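Local coordinates for protein GCN5-related N-acetyltransferase (Anabaena variabilis, PDB 2OZG) that binds coenzyme A and, as a member of the GCN5-related family, probably transfers acetyl groups to amines, perhaps those of aminoglycosides, at residues Q70-Q75 against I113-L118; V159-N164 against A187-L192; E221-R224 against L229-R232. All blocks are in the same frame, centred on the assembly; numbering follows the deposited sequence.

Overall arrangement
Along the chain the three contacts follow one another without overlap. Contact 1 joins strand 58-72 to strand 115-118 in the first acetyltransferase domain, its centre about 9 Å from that of the chain. Contact 2, about 22 Å from it between centres, is where the loop leading into helix 165-177 meets helix 186-192. Contact 3 lies in the hairpin of strands 211-222 and 227-236, in the second acetyltransferase domain, its centre about 32 Å from that of contact 1 and about 19 Å from that of contact 2. Contacts 2 and 3 touch through a probable hydrogen bond, Leu192 O to Arg232 NH1 (2.8 Å). Contact 1 thus shares its domain with the coenzyme A pocket, whereas contacts 2 and 3 are structural packing away from the known sites.

Contact 1 of 3, residues Q70-Q75 against I113-L118; sequences QWWGGQ and IPISVL
Gln70 turns its amide oxygen onto two methyl groups of strand 115-118: OE1 lies 3.3 Å from Val117 CG2 and 3.7 Å from Ile115 CD1. The glutamine chain runs extended, with CG anti to the backbone N (chi1 -159°), which carries the amide across to both branched residues at about a right angle to their side chains. Ile115 CD1 also reaches the indole of Trp72, 3.5 Å from NE1, in an oblique approach. OE1 is not left to apolar neighbours alone, since Trp72 NE1 donates a hydrogen bond to it (2.8 Å). That bond is bent, with 130° at the hydrogen, and the donor stands above the carbonyl plane. At the other end of the amide, NE2 is bonded to Gly180 O, so both polar atoms of this buried group have partners. The strands belong to the GNAT fold: strand 75-87, which carries coenzyme A contacts at Val85 and Ile87, pairs antiparallel with 58-72 and parallel with 115-118. Trp286 of strand 279-290 packs on Gln70, Trp72 and Val117 alike. Replacing Gln70 with an alanine would probably leave Trp72 NE1 and Gly180 O without their mates and open a gap beside Val117. The other end of 70-75 is looser: a type I' turn from Trp72 to Gln75 closes the hairpin through exposed Gly73 and makes no contact with 113-118 beyond Trp72 itself.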
loop_
_atom_site.group_PDB
_atom_site.type_symbol
_atom_site.label_atom_id
_atom_site.label_comp_id
_atom_site.label_asym_id
_atom_site.label_seq_id
_atom_site.Cartn_x
_atom_site.Cartn_y
_atom_site.Cartn_z
ATOM N N GLN A 70 -11.998 -17.029 -36.632
ATOM C CA GLN A 70 -11.270 -15.812 -36.291
ATOM C C GLN A 70 -11.212 -14.938 -37.547
ATOM O O GLN A 70 -10.945 -15.443 -38.641
ATOM C CB GLN A 70 -9.846 -16.136 -35.828
ATOM C CG GLN A 70 -9.255 -15.038 -35.018
ATOM C CD GLN A 70 -8.028 -15.398 -34.297
ATOM O OE1 GLN A 70 -7.289 -16.294 -34.707
ATOM N NE2 GLN A 70 -7.702 -14.602 -33.245
ATOM N N TRP A 71 -11.450 -13.636 -37.377
ATOM C CA TRP A 71 -11.446 -12.714 -38.510
ATOM C C TRP A 71 -10.045 -12.124 -38.824
ATOM O O TRP A 71 -9.533 -11.335 -38.043
ATOM C CB TRP A 71 -12.483 -11.627 -38.276
ATOM C CG TRP A 71 -13.887 -12.147 -38.176
ATOM C CD1 TRP A 71 -14.542 -12.475 -37.015
ATOM C CD2 TRP A 71 -14.822 -12.403 -39.237
ATOM N NE1 TRP A 71 -15.787 -12.920 -37.285
ATOM C CE2 TRP A 71 -15.998 -12.894 -38.637
ATOM C CE3 TRP A 71 -14.794 -12.244 -40.623
ATOM C CZ2 TRP A 71 -17.154 -13.211 -39.384
ATOM C CZ3 TRP A 71 -15.898 -12.617 -41.355
ATOM C CH2 TRP A 71 -17.063 -13.073 -40.748
ATOM N N TRP A 72 -9.449 -12.509 -39.964
ATOM C CA TRP A 72 -8.122 -12.027 -40.381
ATOM C C TRP A 72 -8.288 -11.395 -41.765
ATOM O O TRP A 72 -8.741 -12.062 -42.710
ATOM C CB TRP A 72 -7.089 -13.183 -40.443
ATOM C CG TRP A 72 -6.812 -13.843 -39.083
ATOM C CD1 TRP A 72 -7.284 -15.063 -38.606
ATOM C CD2 TRP A 72 -6.108 -13.232 -38.003
ATOM N NE1 TRP A 72 -6.805 -15.267 -37.313
ATOM C CE2 TRP A 72 -6.097 -14.141 -36.932
ATOM C CE3 TRP A 72 -5.403 -12.011 -37.879
ATOM C CZ2 TRP A 72 -5.458 -13.848 -35.740
ATOM C CZ3 TRP A 72 -4.819 -11.706 -36.710
ATOM C CH2 TRP A 72 -4.835 -12.613 -35.645
ATOM N N GLY A 73 -7.918 -10.132 -41.867
ATOM C CA GLY A 73 -8.042 -9.359 -43.062
ATOM C C GLY A 73 -9.491 -9.371 -43.560
ATOM O O GLY A 73 -9.735 -9.342 -44.747
ATOM N N GLY A 74 -10.429 -9.482 -42.637
ATOM C CA GLY A 74 -11.833 -9.440 -42.952
ATOM C C GLY A 74 -12.461 -10.697 -43.472
ATOM O O GLY A 74 -13.591 -10.644 -43.940
ATOM N N GLN A 75 -11.741 -11.812 -43.402
ATOM C CA GLN A 75 -12.247 -13.108 -43.813
ATOM C C GLN A 75 -12.275 -13.988 -42.587
ATOM O O GLN A 75 -11.406 -13.890 -41.725
ATOM C CB GLN A 75 -11.302 -13.718 -44.834
ATOM C CG GLN A 75 -11.219 -12.941 -46.158
ATOM C CD GLN A 75 -12.534 -12.873 -46.891
ATOM O OE1 GLN A 75 -13.233 -13.880 -47.064
ATOM N NE2 GLN A 75 -12.891 -11.685 -47.310
ATOM N N ILE A 113 -8.832 -27.656 -39.716
ATOM C CA ILE A 113 -8.922 -26.343 -39.123
ATOM C C ILE A 113 -7.477 -25.826 -39.195
ATOM O O ILE A 113 -6.577 -26.456 -38.666
ATOM C CB ILE A 113 -9.460 -26.431 -37.706
ATOM C CG1 ILE A 113 -10.963 -26.717 -37.755
ATOM C CG2 ILE A 113 -9.172 -25.122 -37.001
ATOM C CD1 ILE A 113 -11.501 -27.283 -36.477
ATOM N N PRO A 114 -7.244 -24.731 -39.943
ATOM C CA PRO A 114 -5.887 -24.279 -40.211
ATOM C C PRO A 114 -5.122 -23.508 -39.192
ATOM O O PRO A 114 -3.901 -23.341 -39.399
ATOM C CB PRO A 114 -6.075 -23.362 -41.416
ATOM C CG PRO A 114 -7.392 -22.783 -41.213
ATOM C CD PRO A 114 -8.235 -23.866 -40.610
ATOM N N ILE A 115 -5.812 -22.935 -38.187
ATOM C CA ILE A 115 -5.167 -22.180 -37.101
ATOM C C ILE A 115 -5.800 -22.507 -35.750
ATOM O O ILE A 115 -6.915 -23.043 -35.681
ATOM C CB ILE A 115 -5.205 -20.680 -37.304
ATOM C CG1 ILE A 115 -6.637 -20.237 -37.550
ATOM C CG2 ILE A 115 -4.356 -20.261 -38.539
ATOM C CD1 ILE A 115 -6.813 -18.742 -37.451
ATOM N N SER A 116 -5.049 -22.241 -34.692
ATOM C CA SER A 116 -5.470 -22.508 -33.319
ATOM C C SER A 116 -4.896 -21.372 -32.475
ATOM O O SER A 116 -3.804 -20.899 -32.731
ATOM C CB SER A 116 -4.959 -23.846 -32.814
ATOM O OG SER A 116 -5.292 -24.120 -31.431
ATOM N N VAL A 117 -5.669 -20.936 -31.496
ATOM C CA VAL A 117 -5.310 -19.832 -30.617
ATOM C C VAL A 117 -5.577 -20.220 -29.134
ATOM O O VAL A 117 -6.507 -21.005 -28.846
ATOM C CB VAL A 117 -6.151 -18.583 -30.990
ATOM C CG1 VAL A 117 -6.047 -17.418 -29.908
ATOM C CG2 VAL A 117 -5.754 -18.097 -32.353
ATOM N N LEU A 118 -4.787 -19.631 -28.231
ATOM C CA LEU A 118 -4.880 -19.826 -26.786
ATOM C C LEU A 118 -4.136 -18.725 -26.051
ATOM O O LEU A 118 -3.250 -18.059 -26.597
ATOM C CB LEU A 118 -4.315 -21.213 -26.366
ATOM C CG LEU A 118 -2.880 -21.602 -26.752
ATOM C CD1 LEU A 118 -1.845 -20.962 -25.862
ATOM C CD2 LEU A 118 -2.738 -23.101 -26.661
#

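Contact 2 of 3, residues V159-N164 against A187-L192; sequences VVLKNN and AIWQGL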
loop_
_atom_site.group_PDB
_atom_site.type_symbol
_atom_site.label_atom_id
_atom_site.label_comp_id
_atom_site.label_asym_id
_atom_site.label_seq_id
_atom_site.Cartn_x
_atom_site.Cartn_y
_atom_site.Cartn_z
ATOM N N VAL A 159 -31.666 -4.007 -22.578
ATOM C CA VAL A 159 -32.235 -5.122 -23.287
ATOM C C VAL A 159 -31.709 -6.393 -22.658
ATOM O O VAL A 159 -30.726 -6.375 -21.929
ATOM C CB VAL A 159 -31.859 -5.094 -24.771
ATOM C CG1 VAL A 159 -32.427 -3.820 -25.429
ATOM C CG2 VAL A 159 -30.334 -5.153 -24.939
ATOM N N VAL A 160 -32.352 -7.509 -22.958
ATOM C CA VAL A 160 -31.886 -8.781 -22.444
ATOM C C VAL A 160 -30.837 -9.317 -23.409
ATOM O O VAL A 160 -31.042 -9.263 -24.639
ATOM C CB VAL A 160 -33.032 -9.801 -22.355
ATOM C CG1 VAL A 160 -32.493 -11.156 -21.883
ATOM C CG2 VAL A 160 -34.111 -9.287 -21.435
ATOM N N LEU A 161 -29.730 -9.827 -22.855
ATOM C CA LEU A 161 -28.658 -10.405 -23.653
ATOM C C LEU A 161 -28.962 -11.807 -24.157
ATOM O O LEU A 161 -28.853 -12.056 -25.359
ATOM C CB LEU A 161 -27.342 -10.465 -22.862
ATOM C CG LEU A 161 -26.133 -11.157 -23.512
ATOM C CD1 LEU A 161 -25.770 -10.498 -24.833
ATOM C CD2 LEU A 161 -24.867 -11.224 -22.567
ATOM N N LYS A 162 -29.342 -12.689 -23.239
ATOM C CA LYS A 162 -29.455 -14.112 -23.538
ATOM C C LYS A 162 -30.208 -14.379 -24.823
ATOM O O LYS A 162 -31.333 -13.946 -24.983
ATOM C CB LYS A 162 -30.070 -14.917 -22.395
ATOM C CG LYS A 162 -29.868 -16.460 -22.589
ATOM C CD LYS A 162 -30.448 -17.314 -21.452
ATOM N N ASN A 163 -29.507 -15.067 -25.728
ATOM C CA ASN A 163 -29.966 -15.470 -27.065
ATOM C C ASN A 163 -30.548 -14.338 -27.921
ATOM O O ASN A 163 -31.297 -14.604 -28.865
ATOM C CB ASN A 163 -30.961 -16.627 -26.905
ATOM C CG ASN A 163 -30.342 -17.832 -26.195
ATOM O OD1 ASN A 163 -29.173 -18.179 -26.413
ATOM N ND2 ASN A 163 -31.125 -18.467 -25.344
ATOM N N ASN A 164 -30.188 -13.085 -27.614
ATOM C CA ASN A 164 -30.731 -11.946 -28.331
ATOM C C ASN A 164 -29.920 -11.754 -29.591
ATOM O O ASN A 164 -28.730 -11.428 -29.518
ATOM C CB ASN A 164 -30.700 -10.696 -27.466
ATOM C CG ASN A 164 -31.399 -9.523 -28.108
ATOM O OD1 ASN A 164 -31.645 -9.509 -29.308
ATOM N ND2 ASN A 164 -31.736 -8.521 -27.302
ATOM N N ALA A 187 -19.743 -20.898 -26.292
ATOM C CA ALA A 187 -19.237 -20.856 -24.926
ATOM C C ALA A 187 -18.768 -19.483 -24.522
ATOM O O ALA A 187 -18.781 -19.136 -23.321
ATOM C CB ALA A 187 -18.048 -21.848 -24.792
ATOM N N ILE A 188 -18.307 -18.715 -25.505
ATOM C CA ILE A 188 -17.800 -17.365 -25.244
ATOM C C ILE A 188 -18.983 -16.484 -24.835
ATOM O O ILE A 188 -18.938 -15.730 -23.866
ATOM C CB ILE A 188 -17.129 -16.723 -26.475
ATOM C CG1 ILE A 188 -16.071 -17.625 -27.148
ATOM C CG2 ILE A 188 -16.554 -15.394 -26.140
ATOM C CD1 ILE A 188 -14.868 -17.927 -26.409
ATOM N N TRP A 189 -20.048 -16.574 -25.610
ATOM C CA TRP A 189 -21.262 -15.863 -25.309
ATOM C C TRP A 189 -21.814 -16.302 -23.942
ATOM O O TRP A 189 -22.321 -15.486 -23.198
ATOM C CB TRP A 189 -22.298 -16.112 -26.394
ATOM C CG TRP A 189 -22.036 -15.376 -27.649
ATOM C CD1 TRP A 189 -21.659 -15.898 -28.839
ATOM C CD2 TRP A 189 -22.185 -13.972 -27.851
ATOM N NE1 TRP A 189 -21.548 -14.904 -29.775
ATOM C CE2 TRP A 189 -21.872 -13.710 -29.196
ATOM C CE3 TRP A 189 -22.556 -12.907 -27.023
ATOM C CZ2 TRP A 189 -21.952 -12.434 -29.744
ATOM C CZ3 TRP A 189 -22.592 -11.626 -27.560
ATOM C CH2 TRP A 189 -22.289 -11.405 -28.910
ATOM N N GLN A 190 -21.785 -17.610 -23.671
ATOM C CA GLN A 190 -22.179 -18.155 -22.371
ATOM C C GLN A 190 -21.443 -17.509 -21.214
ATOM O O GLN A 190 -22.037 -17.144 -20.191
ATOM C CB GLN A 190 -21.877 -19.650 -22.323
ATOM C CG GLN A 190 -22.842 -20.532 -23.090
ATOM C CD GLN A 190 -24.160 -20.691 -22.439
ATOM O OE1 GLN A 190 -24.359 -20.335 -21.278
ATOM N NE2 GLN A 190 -25.084 -21.268 -23.176
ATOM N N GLY A 191 -20.133 -17.415 -21.353
ATOM C CA GLY A 191 -19.312 -16.816 -20.312
ATOM C C GLY A 191 -19.687 -15.393 -20.078
ATOM O O GLY A 191 -19.734 -14.966 -18.943
ATOM N N LEU A 192 -19.989 -14.662 -21.150
ATOM C CA LEU A 192 -20.399 -13.256 -21.048
ATOM C C LEU A 192 -21.714 -13.053 -20.350
ATOM O O LEU A 192 -21.942 -12.063 -19.707
ATOM C CB LEU A 192 -20.534 -12.638 -22.434
ATOM C CG LEU A 192 -19.229 -12.310 -23.161
ATOM C CD1 LEU A 192 -19.504 -12.000 -24.612
ATOM C CD2 LEU A 192 -18.498 -11.174 -22.492
#
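Leu161 reaches helix 186-192 with both of its methyl groups, each meeting a different residue. CD1 lies 4.3 Å from Trp189 CZ3, at the six-membered part of the indole and oblique to it, while CD2 lies 4.2 Å from the backbone oxygen of Leu192. The split follows from the torsions: CG is anti to the backbone N (chi1 175°), which extends the side chain toward the helix, and chi2 of 58° then spreads the two branches between the indole and the carbonyl three residues further on. Trp189 answers with its CG beside the backbone N (chi1 -75°), which brings the six-membered ring to the leucine methyl. Neither approach is close, so this is light van der Waals packing. Leu161 also opens a type II turn, Leu161 to Asn164, closed by Asn164 N to Leu161 O at 2.8 Å, and Asn164 is the N-cap of helix 165-177. Its amide works at both ends: OD1 accepts from Ile166 N, capping the helix, while ND2 donates to Val160 O at 2.9 Å. The latter bond is nearly straight and lies in the amide plane, which fixes the rotation of the group and links the helix start to the residue before the turn. The indole of Trp189 has further partners, Tyr171 edge-to-face and Arg184 in a cation-pi contact. Phe167 of helix 165-177 and Ile217 of strand 211-222 pack against Leu161.

Contact 3 of 3, residues E221-R224 against L229-R232; sequences ERTR and LRIR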
loop_
_atom_site.group_PDB
_atom_site.type_symbol
_atom_site.label_atom_id
_atom_site.label_comp_id
_atom_site.label_asym_id
_atom_site.label_seq_id
_atom_site.Cartn_x
_atom_site.Cartn_y
_atom_site.Cartn_z
ATOM N N GLU A 221 -19.609 -3.401 -9.177
ATOM C CA GLU A 221 -19.377 -3.948 -7.848
ATOM C C GLU A 221 -18.712 -2.915 -7.001
ATOM O O GLU A 221 -18.135 -1.972 -7.517
ATOM C CB GLU A 221 -18.490 -5.205 -7.903
ATOM C CG GLU A 221 -17.209 -5.021 -8.686
ATOM C CD GLU A 221 -16.354 -6.297 -8.748
ATOM O OE1 GLU A 221 -16.084 -6.856 -7.671
ATOM O OE2 GLU A 221 -15.968 -6.719 -9.872
ATOM N N ARG A 222 -18.795 -3.119 -5.687
ATOM C CA ARG A 222 -18.103 -2.302 -4.705
ATOM C C ARG A 222 -16.994 -3.157 -4.124
ATOM O O ARG A 222 -17.248 -4.286 -3.710
ATOM C CB ARG A 222 -19.013 -1.893 -3.574
ATOM C CG ARG A 222 -20.064 -0.950 -4.035
ATOM C CD ARG A 222 -20.788 -0.303 -2.841
ATOM N NE ARG A 222 -21.755 0.654 -3.356
ATOM C CZ ARG A 222 -21.450 1.874 -3.791
ATOM N NH1 ARG A 222 -20.204 2.337 -3.735
ATOM N NH2 ARG A 222 -22.396 2.648 -4.282
ATOM N N THR A 223 -15.778 -2.619 -4.098
ATOM C CA THR A 223 -14.613 -3.333 -3.568
ATOM C C THR A 223 -14.076 -2.574 -2.357
ATOM O O THR A 223 -14.760 -1.673 -1.841
ATOM C CB THR A 223 -13.525 -3.448 -4.656
ATOM O OG1 THR A 223 -12.861 -2.185 -4.827
ATOM C CG2 THR A 223 -14.152 -3.923 -5.990
ATOM N N ARG A 224 -12.887 -2.963 -1.880
ATOM C CA ARG A 224 -12.205 -2.254 -0.769
ATOM C C ARG A 224 -11.755 -0.896 -1.298
ATOM O O ARG A 224 -11.939 0.116 -0.646
ATOM C CB ARG A 224 -10.988 -3.038 -0.262
ATOM N N LEU A 229 -17.098 -0.367 -12.451
ATOM C CA LEU A 229 -17.987 -0.835 -13.456
ATOM C C LEU A 229 -17.093 -1.525 -14.440
ATOM O O LEU A 229 -16.171 -0.911 -15.009
ATOM C CB LEU A 229 -18.738 0.337 -14.067
ATOM C CG LEU A 229 -19.785 0.001 -15.133
ATOM C CD1 LEU A 229 -20.887 1.085 -15.166
ATOM C CD2 LEU A 229 -19.229 -0.236 -16.500
ATOM N N ARG A 230 -17.321 -2.809 -14.639
ATOM C CA ARG A 230 -16.431 -3.591 -15.537
ATOM C C ARG A 230 -17.167 -3.899 -16.832
ATOM O O ARG A 230 -18.125 -4.683 -16.827
ATOM C CB ARG A 230 -16.011 -4.886 -14.852
ATOM C CG ARG A 230 -15.415 -4.727 -13.444
ATOM C CD ARG A 230 -14.987 -6.098 -12.879
ATOM N NE ARG A 230 -14.528 -6.019 -11.491
ATOM C CZ ARG A 230 -13.261 -5.793 -11.137
ATOM N NH1 ARG A 230 -12.345 -5.536 -12.038
ATOM N NH2 ARG A 230 -12.919 -5.745 -9.858
ATOM N N ILE A 231 -16.746 -3.272 -17.940
ATOM C CA ILE A 231 -17.338 -3.514 -19.224
ATOM C C ILE A 231 -16.731 -4.805 -19.792
ATOM O O ILE A 231 -15.545 -4.859 -20.080
ATOM C CB ILE A 231 -17.115 -2.333 -20.181
ATOM C CG1 ILE A 231 -17.808 -1.058 -19.657
ATOM C CG2 ILE A 231 -17.644 -2.661 -21.558
ATOM C CD1 ILE A 231 -17.466 0.229 -20.415
ATOM N N ARG A 232 -17.545 -5.840 -19.992
ATOM C CA ARG A 232 -17.003 -7.112 -20.513
ATOM C C ARG A 232 -17.104 -7.245 -22.007
ATOM O O ARG A 232 -16.353 -8.012 -22.584
ATOM C CB ARG A 232 -17.622 -8.320 -19.848
ATOM C CG ARG A 232 -19.108 -8.305 -19.793
ATOM C CD ARG A 232 -19.718 -9.545 -19.088
ATOM N NE ARG A 232 -19.343 -9.680 -17.687
ATOM C CZ ARG A 232 -19.681 -10.737 -16.937
ATOM N NH1 ARG A 232 -20.386 -11.740 -17.452
ATOM N NH2 ARG A 232 -19.326 -10.805 -15.690
#
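Glu221 and Arg230 bring opposite charges together across the beta hairpin of strands 211-222 and 227-236. As modelled, the carboxylate oxygen OE2 comes to the edge of the guanidinium, near its plane, on the side of NE. The pair counts as a salt bridge, but the distance of 2.3 Å from Glu221 OE2 to Arg230 NE is too short to be trusted, so the positions of both atoms are doubtful. The carboxylate and guanidinium planes are 68° apart in the model. The CB bond of Glu221 does not point at the other strand; it is CG, set between the backbone N and the carbonyl carbon (chi1 51°), and the extended chain beyond it that swing the carboxylate over to Arg230. Arg230 runs out straight from CG to NE, and its side chain touches Thr219 and Thr260. Beside the pair, Thr223 CG2 stands 4.4 Å from Arg230 NH2, a loose contact at the surface. The next shell is the hairpin ladder itself: Glu221 shares backbone hydrogen bonds with Ile228, and Arg230 with Thr219, which makes the charged residues diagonal neighbours across the two strands. Strand 258-263 runs parallel beside 227-236, its Lys258 and Thr260 bonded to the Leu229 backbone. At the turn-side end of strand 211-222, Arg222 NH2 donates to Phe31 O of a second subunit, while the hydroxyl OG1 of Thr223 is hydrogen-bonded to Gly226 O within the loop.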